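Local atomic coordinates of hypothetical aspartyl-tRNA synthetase (Sulfolobus tokodaii, PDB entry 1WYD), a protein that probably activates aspartate with ATP to aspartyl-adenylate and then transfers it to tRNA(Asp) or tRNA(Asn). Residues E342-I347 against E352-S357. Residues are numbered along the deposited sequence; the frame is centred on the assembly and turned at random.
Sequences ESFDLI and EIVSGS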
loop_
_atom_site.group_PDB
_atom_site.type_symbol
_atom_site.label_atom_id
_atom_site.label_comp_id
_atom_site.label_asym_id
_atom_site.label_seq_id
_atom_site.Cartn_x
_atom_site.Cartn_y
_atom_site.Cartn_z
ATOM N N GLU B 342 27.473 1.696 9.783
ATOM C CA GLU B 342 27.046 0.620 8.916
ATOM C C GLU B 342 25.815 1.064 8.104
ATOM O O GLU B 342 24.717 0.570 8.288
ATOM C CB GLU B 342 26.797 -0.662 9.716
ATOM C CG GLU B 342 28.066 -1.423 10.103
ATOM C CD GLU B 342 27.819 -2.820 10.701
ATOM O OE1 GLU B 342 26.792 -3.492 10.387
ATOM O OE2 GLU B 342 28.671 -3.258 11.498
ATOM N N SER B 343 26.034 1.984 7.173
ATOM C CA SER B 343 24.953 2.568 6.404
ATOM C C SER B 343 25.267 2.574 4.946
ATOM O O SER B 343 26.411 2.386 4.561
ATOM C CB SER B 343 24.735 3.999 6.840
ATOM O OG SER B 343 25.966 4.704 6.787
ATOM N N PHE B 344 24.228 2.788 4.132
ATOM C CA PHE B 344 24.389 2.932 2.688
ATOM C C PHE B 344 23.373 3.882 2.092
ATOM O O PHE B 344 22.263 3.983 2.574
ATOM C CB PHE B 344 24.299 1.572 2.002
ATOM C CG PHE B 344 22.913 0.975 1.967
ATOM C CD1 PHE B 344 22.437 0.228 3.034
ATOM C CD2 PHE B 344 22.097 1.144 0.858
ATOM C CE1 PHE B 344 21.167 -0.328 3.019
ATOM C CE2 PHE B 344 20.824 0.585 0.820
ATOM C CZ PHE B 344 20.358 -0.155 1.914
ATOM N N ASP B 345 23.764 4.578 1.036
ATOM C CA ASP B 345 22.801 5.146 0.092
ATOM C C ASP B 345 22.918 4.383 -1.219
ATOM O O ASP B 345 24.021 3.981 -1.597
ATOM C CB ASP B 345 23.073 6.628 -0.148
ATOM C CG ASP B 345 22.875 7.461 1.108
ATOM O OD1 ASP B 345 22.648 6.878 2.173
ATOM O OD2 ASP B 345 22.966 8.694 1.147
ATOM N N LEU B 346 21.790 4.157 -1.897
ATOM C CA LEU B 346 21.850 3.723 -3.287
ATOM C C LEU B 346 21.580 4.897 -4.200
ATOM O O LEU B 346 20.496 5.497 -4.147
ATOM C CB LEU B 346 20.878 2.579 -3.610
ATOM C CG LEU B 346 20.927 2.078 -5.072
ATOM C CD1 LEU B 346 22.325 1.456 -5.465
ATOM C CD2 LEU B 346 19.835 1.107 -5.375
ATOM N N ILE B 347 22.577 5.210 -5.033
ATOM C CA ILE B 347 22.482 6.255 -6.050
ATOM C C ILE B 347 22.253 5.698 -7.439
ATOM O O ILE B 347 22.957 4.750 -7.879
ATOM C CB ILE B 347 23.770 7.101 -6.084
ATOM C CG1 ILE B 347 24.272 7.414 -4.668
ATOM C CG2 ILE B 347 23.582 8.355 -6.964
ATOM C CD1 ILE B 347 23.418 8.441 -3.907
ATOM N N GLU B 352 19.549 10.043 -5.186
ATOM C CA GLU B 352 19.489 9.055 -4.106
ATOM C C GLU B 352 18.154 8.326 -4.191
ATOM O O GLU B 352 17.099 8.936 -4.279
ATOM C CB GLU B 352 19.694 9.693 -2.734
ATOM C CG GLU B 352 19.790 8.704 -1.572
ATOM C CD GLU B 352 19.324 9.314 -0.248
ATOM O OE1 GLU B 352 19.977 10.269 0.249
ATOM O OE2 GLU B 352 18.309 8.839 0.311
ATOM N N ILE B 353 18.197 7.016 -4.205
ATOM C CA ILE B 353 16.993 6.268 -4.486
ATOM C C ILE B 353 16.581 5.539 -3.228
ATOM O O ILE B 353 15.393 5.357 -2.967
ATOM C CB ILE B 353 17.285 5.280 -5.620
ATOM C CG1 ILE B 353 17.733 6.058 -6.846
ATOM C CG2 ILE B 353 16.109 4.341 -5.863
ATOM C CD1 ILE B 353 16.700 6.254 -7.908
ATOM N N VAL B 354 17.575 5.138 -2.438
ATOM C CA VAL B 354 17.337 4.326 -1.262
ATOM C C VAL B 354 18.329 4.776 -0.207
ATOM O O VAL B 354 19.448 5.135 -0.556
ATOM C CB VAL B 354 17.559 2.796 -1.549
ATOM C CG1 VAL B 354 17.112 1.961 -0.379
ATOM C CG2 VAL B 354 16.838 2.337 -2.787
ATOM N N SER B 355 17.911 4.782 1.061
ATOM C CA SER B 355 18.850 4.772 2.181
ATOM C C SER B 355 18.530 3.650 3.183
ATOM O O SER B 355 17.363 3.344 3.415
ATOM C CB SER B 355 18.898 6.138 2.869
ATOM O OG SER B 355 17.600 6.489 3.381
ATOM N N GLY B 356 19.558 3.005 3.735
ATOM C CA GLY B 356 19.369 2.086 4.843
ATOM C C GLY B 356 20.581 1.852 5.746
ATOM O O GLY B 356 21.638 2.480 5.573
ATOM N N SER B 357 20.444 0.933 6.712
ATOM C CA SER B 357 21.549 0.626 7.634
ATOM C C SER B 357 21.338 -0.586 8.531
ATOM O O SER B 357 20.304 -1.231 8.506
ATOM C CB SER B 357 21.822 1.817 8.544
ATOM O OG SER B 357 20.780 1.943 9.509
#
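Phe344 and Gly356 lie at the heart of an antiparallel beta hairpin, strand 343-348 against strand 351-358, inside the mixed sheet of the catalytic domain; the axes of the segments 343-347 and 352-357 come within 4.6 Å, their directions 167° apart. Their pairing is reciprocal: Phe344 N reaches Gly356 O at 3.0 Å and Gly356 N returns to Phe344 O at 3.1 Å. Near the turn the register slips by one residue. Leu346 O accepts Ile353 N at 2.8 Å and, weakly, Val354 N at 3.4 Å, which defines a classic beta bulge. With CG set between its backbone N and carbonyl carbon (chi1 72°), the Phe344 ring folds over the neighbouring strand, Gly356 N lying 3.7 Å from the ring plane, over its centre. A CB on Gly356 would collide with Phe344 CE1. The same face carries Leu346 and Val354, whose CB atoms meet at 3.9 Å; helix 235-256 covers Phe344 and Leu346 there. A leucine in place of Phe344 would probably leave the Gly356 backbone without its flat cover and weaken the packing on Val354 CG1. On the other face, Asp345 OD2 approaches Glu352 OE1 to 3.5 Å, their carboxylates turned 46° apart; Asp345 OD1 forms a salt bridge with Arg327. That face also presents Ser355, predicted to bind aspartate and magnesium, as Glu352 is ATP and magnesium, befitting the antiparallel active-site sheet of class II aminoacyl-tRNA synthetases.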